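Local coordinates for protein endoglucanase (PDB 2YIK) that probably cleaves internal beta-1,4-glucosidic bonds of cellulose, as a glycoside hydrolase family 9 endoglucanase with a mainly helical catalytic domain, at residues K448-R453 / Y469-A474; K42-S47 / R146-A151. One frame throughout, in Å; residues are numbered along the deposited sequence.

Interaction 1 (K448-R453 / Y469-A474)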
ATOM      1  N   LYS A 448       1.965  22.086   8.232  1.00 32.32           N
ATOM      2  CA  LYS A 448       3.017  21.874   9.218  1.00 33.33           C
ATOM      3  C   LYS A 448       2.630  21.086  10.457  1.00 32.13           C
ATOM      4  O   LYS A 448       3.491  20.757  11.266  1.00 32.64           O
ATOM      5  CB  LYS A 448       3.583  23.236   9.640  1.00 34.22           C
ATOM      6  CG  LYS A 448       4.179  24.016   8.483  1.00 36.07           C
ATOM      7  CD  LYS A 448       4.255  25.505   8.777  1.00 39.30           C
ATOM      8  CE  LYS A 448       5.019  26.246   7.684  1.00 40.78           C
ATOM      9  NZ  LYS A 448       4.365  26.163   6.342  1.00 41.66           N
ATOM     10  N   TYR A 449       1.352  20.759  10.601  1.00 32.03           N
ATOM     11  CA  TYR A 449       0.901  20.032  11.787  1.00 32.96           C
ATOM     12  C   TYR A 449       0.235  18.684  11.526  1.00 31.83           C
ATOM     13  O   TYR A 449      -0.900  18.457  11.962  1.00 29.77           O
ATOM     14  CB  TYR A 449      -0.061  20.912  12.580  1.00 35.38           C
ATOM     15  CG  TYR A 449       0.563  22.182  13.090  1.00 38.74           C
ATOM     16  CD1 TYR A 449       0.673  23.303  12.269  1.00 41.17           C
ATOM     17  CD2 TYR A 449       1.082  22.256  14.383  1.00 40.09           C
ATOM     18  CE1 TYR A 449       1.288  24.467  12.720  1.00 42.67           C
ATOM     19  CE2 TYR A 449       1.697  23.414  14.848  1.00 42.66           C
ATOM     20  CZ  TYR A 449       1.798  24.513  14.010  1.00 43.66           C
ATOM     21  OH  TYR A 449       2.429  25.649  14.466  1.00 46.40           O
ATOM     22  N   PRO A 450       0.925  17.766  10.828  1.00 31.33           N
ATOM     23  CA  PRO A 450       0.284  16.468  10.580  1.00 32.01           C
ATOM     24  C   PRO A 450      -0.098  15.714  11.860  1.00 32.34           C
ATOM     25  O   PRO A 450       0.544  15.864  12.906  1.00 33.58           O
ATOM     26  CB  PRO A 450       1.321  15.718   9.727  1.00 31.74           C
ATOM     27  CG  PRO A 450       2.641  16.390  10.087  1.00 31.86           C
ATOM     28  CD  PRO A 450       2.249  17.846  10.183  1.00 30.86           C
ATOM     29  N   HIS A 451      -1.159  14.920  11.770  1.00 32.40           N
ATOM     30  CA  HIS A 451      -1.643  14.116  12.895  1.00 32.89           C
ATOM     31  C   HIS A 451      -0.726  12.895  12.980  1.00 32.73           C
ATOM     32  O   HIS A 451      -1.056  11.814  12.488  1.00 32.82           O
ATOM     33  CB  HIS A 451      -3.088  13.690  12.626  1.00 31.56           C
ATOM     34  CG  HIS A 451      -3.731  12.973  13.771  1.00 32.82           C
ATOM     35  ND1 HIS A 451      -3.945  11.611  13.769  1.00 33.81           N
ATOM     36  CD2 HIS A 451      -4.215  13.432  14.947  1.00 32.52           C
ATOM     37  CE1 HIS A 451      -4.537  11.262  14.897  1.00 33.78           C
ATOM     38  NE2 HIS A 451      -4.713  12.346  15.629  1.00 33.78           N
ATOM     39  N   HIS A 452       0.424  13.076  13.620  1.00 32.72           N
ATOM     40  CA  HIS A 452       1.426  12.017  13.713  1.00 32.07           C
ATOM     41  C   HIS A 452       2.174  12.060  15.051  1.00 32.25           C
ATOM     42  O   HIS A 452       2.832  13.051  15.377  1.00 29.65           O
ATOM     43  CB  HIS A 452       2.405  12.206  12.550  1.00 31.50           C
ATOM     44  CG  HIS A 452       3.414  11.113  12.395  1.00 32.47           C
ATOM     45  ND1 HIS A 452       3.183   9.988  11.633  1.00 33.50           N
ATOM     46  CD2 HIS A 452       4.689  11.011  12.843  1.00 32.05           C
ATOM     47  CE1 HIS A 452       4.277   9.243  11.612  1.00 33.07           C
ATOM     48  NE2 HIS A 452       5.203   9.841  12.338  1.00 34.00           N
ATOM     49  N   ARG A 453       2.081  10.979  15.818  1.00 31.35           N
ATOM     50  CA  ARG A 453       2.749  10.909  17.115  1.00 31.80           C
ATOM     51  C   ARG A 453       4.247  11.237  17.113  1.00 32.52           C
ATOM     52  O   ARG A 453       4.656  12.221  17.727  1.00 31.80           O
ATOM     53  CB  ARG A 453       2.517   9.537  17.748  1.00 30.22           C
ATOM     54  CG  ARG A 453       1.108   9.360  18.282  1.00 30.83           C
ATOM     55  CD  ARG A 453       0.819   7.927  18.703  1.00 28.82           C
ATOM     56  NE  ARG A 453      -0.516   7.810  19.289  1.00 27.25           N
ATOM     57  CZ  ARG A 453      -1.645   8.046  18.630  1.00 28.01           C
ATOM     58  NH1 ARG A 453      -1.606   8.411  17.356  1.00 27.39           N
ATOM     59  NH2 ARG A 453      -2.813   7.918  19.244  1.00 28.10           N
ATOM     60  N   TYR A 469       9.754  17.583  14.932  1.00 38.02           N
ATOM     61  CA  TYR A 469      10.362  17.091  13.695  1.00 37.20           C
ATOM     62  C   TYR A 469       9.466  17.252  12.472  1.00 35.31           C
ATOM     63  O   TYR A 469       8.245  17.160  12.563  1.00 34.24           O
ATOM     64  CB  TYR A 469      10.721  15.616  13.862  1.00 39.09           C
ATOM     65  CG  TYR A 469      11.493  15.342  15.125  1.00 40.16           C
ATOM     66  CD1 TYR A 469      12.816  15.760  15.261  1.00 41.07           C
ATOM     67  CD2 TYR A 469      10.892  14.685  16.197  1.00 40.82           C
ATOM     68  CE1 TYR A 469      13.524  15.527  16.442  1.00 41.96           C
ATOM     69  CE2 TYR A 469      11.586  14.451  17.379  1.00 41.45           C
ATOM     70  CZ  TYR A 469      12.900  14.872  17.496  1.00 42.02           C
ATOM     71  OH  TYR A 469      13.585  14.637  18.671  1.00 41.87           O
ATOM     72  N   VAL A 470      10.092  17.479  11.324  1.00 34.26           N
ATOM     73  CA  VAL A 470       9.366  17.654  10.071  1.00 33.68           C
ATOM     74  C   VAL A 470       9.142  16.307   9.381  1.00 33.66           C
ATOM     75  O   VAL A 470      10.097  15.631   8.988  1.00 32.50           O
ATOM     76  CB  VAL A 470      10.141  18.586   9.111  1.00 33.21           C
ATOM     77  CG1 VAL A 470       9.346  18.794   7.828  1.00 32.36           C
ATOM     78  CG2 VAL A 470      10.415  19.931   9.795  1.00 32.51           C
ATOM     79  N   LEU A 471       7.872  15.933   9.245  1.00 33.16           N
ATOM     80  CA  LEU A 471       7.473  14.675   8.609  1.00 31.45           C
ATOM     81  C   LEU A 471       7.526  14.832   7.088  1.00 30.79           C
ATOM     82  O   LEU A 471       6.496  14.805   6.415  1.00 29.74           O
ATOM     83  CB  LEU A 471       6.050  14.318   9.053  1.00 29.42           C
ATOM     84  CG  LEU A 471       5.404  12.973   8.704  1.00 28.44           C
ATOM     85  CD1 LEU A 471       6.109  11.836   9.454  1.00 25.44           C
ATOM     86  CD2 LEU A 471       3.923  13.022   9.088  1.00 24.93           C
ATOM     87  N   TYR A 472       8.734  14.988   6.553  1.00 30.11           N
ATOM     88  CA  TYR A 472       8.941  15.175   5.115  1.00 29.53           C
ATOM     89  C   TYR A 472       8.211  14.185   4.219  1.00 30.71           C
ATOM     90  O   TYR A 472       8.248  12.978   4.460  1.00 29.92           O
ATOM     91  CB  TYR A 472      10.436  15.108   4.784  1.00 31.30           C
ATOM     92  CG  TYR A 472      11.240  16.299   5.244  1.00 32.05           C
ATOM     93  CD1 TYR A 472      11.132  17.526   4.589  1.00 31.22           C
ATOM     94  CD2 TYR A 472      12.094  16.207   6.344  1.00 33.06           C
ATOM     95  CE1 TYR A 472      11.854  18.632   5.011  1.00 34.51           C
ATOM     96  CE2 TYR A 472      12.824  17.313   6.786  1.00 34.04           C
ATOM     97  CZ  TYR A 472      12.701  18.522   6.111  1.00 35.76           C
ATOM     98  OH  TYR A 472      13.435  19.615   6.518  1.00 36.63           O
ATOM     99  N   GLY A 473       7.543  14.712   3.192  1.00 29.84           N
ATOM    100  CA  GLY A 473       6.854  13.875   2.226  1.00 28.24           C
ATOM    101  C   GLY A 473       5.492  13.299   2.539  1.00 28.37           C
ATOM    102  O   GLY A 473       4.896  12.640   1.688  1.00 27.80           O
ATOM    103  N   ALA A 474       4.991  13.529   3.745  1.00 28.41           N
ATOM    104  CA  ALA A 474       3.678  13.007   4.103  1.00 28.13           C
ATOM    105  C   ALA A 474       2.576  13.765   3.355  1.00 28.48           C
ATOM    106  O   ALA A 474       2.590  14.997   3.299  1.00 27.87           O
ATOM    107  CB  ALA A 474       3.458  13.124   5.606  1.00 27.04           C
TER
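A leucine methyl sits almost squarely on an imidazole: L471 CD1 lies 3.7 Å from the centroid of the H452 ring, only 13° off the ring normal, in a CH-pi contact. The atom of the ring nearest to it is NE2, 3.6 Å from L471 CD1. With CG anti to the backbone N (chi1 -172°), L471 reaches across from its loop. While CD1 sits over the ring centre, CD2 packs against the pyrrolidine of P450, 3.7 Å from P450 CG, and also touches CB and CG of H452. A branched, wholly apolar side chain suits this place because it fills the angle between a flat ring and a proline ring. Between these two residues H451, the predicted active-site histidine, has its CB pointing away from the 469-474 loop, and its ring meets W194 edge-to-face. Leucine thus touches both neighbours of that histidine in sequence. H452 is also the N-cap residue of helix 453-456, and L471 opens a type II turn whose third position is G473, with phi 80°. Helix 49-54 closes the buried cluster: N54 touches H452, and F50 and A53 lie against L471.

Interaction 2 (K42-S47 / R146-A151)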
ATOM      1  N   LYS A  42      11.574  16.110  -7.020  1.00 30.72           N
ATOM      2  CA  LYS A  42      11.694  16.376  -5.596  1.00 29.32           C
ATOM      3  C   LYS A  42      10.491  15.789  -4.858  1.00 28.66           C
ATOM      4  O   LYS A  42      10.612  15.324  -3.723  1.00 27.70           O
ATOM      5  CB  LYS A  42      11.772  17.884  -5.354  1.00 31.21           C
ATOM      6  CG  LYS A  42      11.737  18.269  -3.886  1.00 33.67           C
ATOM      7  CD  LYS A  42      11.767  19.787  -3.681  1.00 35.63           C
ATOM      8  CE  LYS A  42      11.360  20.133  -2.249  1.00 37.42           C
ATOM      9  NZ  LYS A  42      11.518  21.584  -1.938  1.00 37.74           N
ATOM     10  N   ALA A  43       9.327  15.815  -5.499  1.00 26.83           N
ATOM     11  CA  ALA A  43       8.116  15.277  -4.882  1.00 26.49           C
ATOM     12  C   ALA A  43       8.290  13.776  -4.664  1.00 25.73           C
ATOM     13  O   ALA A  43       7.934  13.240  -3.613  1.00 26.02           O
ATOM     14  CB  ALA A  43       6.913  15.551  -5.770  1.00 26.00           C
ATOM     15  N   LEU A  44       8.850  13.103  -5.663  1.00 26.56           N
ATOM     16  CA  LEU A  44       9.099  11.667  -5.576  1.00 27.46           C
ATOM     17  C   LEU A  44      10.069  11.409  -4.428  1.00 27.92           C
ATOM     18  O   LEU A  44       9.827  10.564  -3.563  1.00 26.71           O
ATOM     19  CB  LEU A  44       9.704  11.145  -6.887  1.00 26.60           C
ATOM     20  CG  LEU A  44      10.169   9.685  -6.864  1.00 28.05           C
ATOM     21  CD1 LEU A  44       8.985   8.786  -6.522  1.00 27.57           C
ATOM     22  CD2 LEU A  44      10.761   9.290  -8.214  1.00 24.82           C
ATOM     23  N   GLN A  45      11.176  12.146  -4.428  1.00 28.97           N
ATOM     24  CA  GLN A  45      12.179  12.004  -3.383  1.00 29.36           C
ATOM     25  C   GLN A  45      11.552  12.132  -2.005  1.00 28.83           C
ATOM     26  O   GLN A  45      11.691  11.244  -1.162  1.00 28.97           O
ATOM     27  CB  GLN A  45      13.269  13.063  -3.549  1.00 31.57           C
ATOM     28  CG  GLN A  45      14.163  13.216  -2.335  1.00 32.47           C
ATOM     29  CD  GLN A  45      15.108  14.408  -2.446  1.00 35.27           C
ATOM     30  OE1 GLN A  45      14.719  15.484  -2.907  1.00 33.76           O
ATOM     31  NE2 GLN A  45      16.349  14.225  -2.006  1.00 34.61           N
ATOM     32  N   TYR A  46      10.862  13.244  -1.779  1.00 28.03           N
ATOM     33  CA  TYR A  46      10.219  13.489  -0.499  1.00 28.65           C
ATOM     34  C   TYR A  46       9.151  12.463  -0.120  1.00 29.01           C
ATOM     35  O   TYR A  46       9.084  12.037   1.033  1.00 29.00           O
ATOM     36  CB  TYR A  46       9.598  14.891  -0.485  1.00 30.10           C
ATOM     37  CG  TYR A  46      10.560  16.004  -0.120  1.00 31.07           C
ATOM     38  CD1 TYR A  46      11.795  16.121  -0.754  1.00 30.81           C
ATOM     39  CD2 TYR A  46      10.223  16.952   0.845  1.00 30.76           C
ATOM     40  CE1 TYR A  46      12.671  17.150  -0.438  1.00 32.75           C
ATOM     41  CE2 TYR A  46      11.092  17.990   1.172  1.00 32.00           C
ATOM     42  CZ  TYR A  46      12.315  18.084   0.524  1.00 32.72           C
ATOM     43  OH  TYR A  46      13.176  19.115   0.828  1.00 31.69           O
ATOM     44  N   SER A  47       8.329  12.059  -1.085  1.00 28.95           N
ATOM     45  CA  SER A  47       7.238  11.116  -0.815  1.00 28.35           C
ATOM     46  C   SER A  47       7.594   9.865  -0.014  1.00 28.86           C
ATOM     47  O   SER A  47       6.807   9.429   0.824  1.00 27.71           O
ATOM     48  CB  SER A  47       6.540  10.695  -2.123  1.00 28.36           C
ATOM     49  OG  SER A  47       7.333   9.816  -2.900  1.00 26.57           O
ATOM     50  N   ARG A 146      15.282   5.553 -10.954  1.00 33.21           N
ATOM     51  CA  ARG A 146      16.708   5.484 -11.244  1.00 36.16           C
ATOM     52  C   ARG A 146      17.243   6.820 -11.715  1.00 36.43           C
ATOM     53  O   ARG A 146      18.245   7.310 -11.196  1.00 36.63           O
ATOM     54  CB  ARG A 146      16.985   4.413 -12.300  1.00 38.41           C
ATOM     55  CG  ARG A 146      16.950   3.020 -11.716  1.00 44.27           C
ATOM     56  CD  ARG A 146      17.214   1.934 -12.738  1.00 48.20           C
ATOM     57  NE  ARG A 146      17.173   0.631 -12.071  1.00 53.67           N
ATOM     58  CZ  ARG A 146      17.357  -0.544 -12.674  1.00 56.00           C
ATOM     59  NH1 ARG A 146      17.600  -0.596 -13.983  1.00 56.23           N
ATOM     60  NH2 ARG A 146      17.297  -1.670 -11.960  1.00 55.92           N
ATOM     61  N   ALA A 147      16.564   7.415 -12.690  1.00 35.81           N
ATOM     62  CA  ALA A 147      16.985   8.701 -13.231  1.00 34.90           C
ATOM     63  C   ALA A 147      17.100   9.755 -12.136  1.00 35.00           C
ATOM     64  O   ALA A 147      17.917  10.678 -12.239  1.00 36.85           O
ATOM     65  CB  ALA A 147      15.999   9.164 -14.310  1.00 34.25           C
ATOM     66  N   THR A 148      16.301   9.626 -11.080  1.00 32.62           N
ATOM     67  CA  THR A 148      16.345  10.606  -9.999  1.00 31.30           C
ATOM     68  C   THR A 148      17.145  10.158  -8.785  1.00 31.37           C
ATOM     69  O   THR A 148      17.170  10.850  -7.768  1.00 29.98           O
ATOM     70  CB  THR A 148      14.931  10.979  -9.516  1.00 32.37           C
ATOM     71  OG1 THR A 148      14.218   9.787  -9.170  1.00 31.85           O
ATOM     72  CG2 THR A 148      14.172  11.737 -10.600  1.00 31.61           C
ATOM     73  N   GLY A 149      17.790   9.000  -8.893  1.00 30.18           N
ATOM     74  CA  GLY A 149      18.589   8.492  -7.789  1.00 31.19           C
ATOM     75  C   GLY A 149      17.763   8.093  -6.582  1.00 31.09           C
ATOM     76  O   GLY A 149      18.265   8.082  -5.455  1.00 31.14           O
ATOM     77  N   GLN A 150      16.498   7.745  -6.808  1.00 31.31           N
ATOM     78  CA  GLN A 150      15.619   7.363  -5.707  1.00 30.25           C
ATOM     79  C   GLN A 150      15.261   5.873  -5.658  1.00 29.75           C
ATOM     80  O   GLN A 150      14.447   5.456  -4.831  1.00 28.44           O
ATOM     81  CB  GLN A 150      14.330   8.192  -5.767  1.00 32.34           C
ATOM     82  CG  GLN A 150      14.550   9.707  -5.758  1.00 31.27           C
ATOM     83  CD  GLN A 150      15.364  10.168  -4.567  1.00 33.17           C
ATOM     84  OE1 GLN A 150      15.011   9.892  -3.419  1.00 33.05           O
ATOM     85  NE2 GLN A 150      16.462  10.881  -4.831  1.00 31.54           N
ATOM     86  N   ALA A 151      15.869   5.073  -6.529  1.00 29.05           N
ATOM     87  CA  ALA A 151      15.573   3.644  -6.571  1.00 29.97           C
ATOM     88  C   ALA A 151      16.047   2.911  -5.322  1.00 30.75           C
ATOM     89  O   ALA A 151      15.349   2.032  -4.806  1.00 31.11           O
ATOM     90  CB  ALA A 151      16.183   3.017  -7.821  1.00 29.23           C
TER
HETATM   91  O   HOH W   1      18.500  11.669  -2.638  1.00 46.04           O
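Q150 and Q45 carry most of this contact, where helix 40-47 packs on the Schellman turn that ends helix 142-147, within the helical catalytic domain of family 9. G149 forms that turn with a positive phi, a value readily adopted by a residue lacking a side chain, and the chain then passes through Q150, the N-cap residue of helix 151-167.

Q150 lays its amide against the base of Q45: Q150 OE1 is 3.5 Å from Q45 CA, and Q150 CD is 3.7 Å from Q45 CB. The two amide planes are 64° apart, so the groups do not stack. Beside them L44, with CG anti to its backbone N, extends toward the turn and sets CD2 3.6 Å from T148 OG1. Leucine suits this position, since its other neighbours include F145 of the same helix 142-147.

The polar ends of these side chains find partners other than each other. T148 turns its hydroxyl back to the carbonyl oxygens of Q144 and F145, which a hydroxyl beside the last helical turn can reach, while Q45 OE1 accepts from the backbone N of D524, in the C-terminal loop after helix 499-516. Within helix 40-47, S47 OG donates to the carbonyl O of L44, one turn earlier, over 2.7 Å.

Water links the two glutamines: it accepts from Q150 NE2 at 3.1 Å and, weakly, from Q45 NE2 at 3.4 Å. The bend at chi2 (-56°) folds the Q150 chain back over its own turn. There Q150 NE2 also donates to T148 O at 3.0 Å, with an N-H...O angle of 162° and the acceptor close to the plane of the Q150 amide.

Overall arrangement
From the N terminus, helix 40-47 comes first, and interaction 2 joins it to the turn after helix 142-147, closing a long loop of 98 intervening residues. Interaction 1 lies wholly later in the chain, so the two are in series, neither nested nor crossed. It closes a short loop of 15 residues containing helix 453-456 and brings together two pieces of the region between helices 416-428 and 499-516. Although their centres are about 19 Å apart, the contacts touch through helix 40-47: Y46 CE2 is 3.4 Å from Y472 CD1. Helix 40-47 thus touches both the 146-151 turn, in interaction 2, and the 469-474 loop, through Y46 on Y472, linking early and late parts of the catalytic domain.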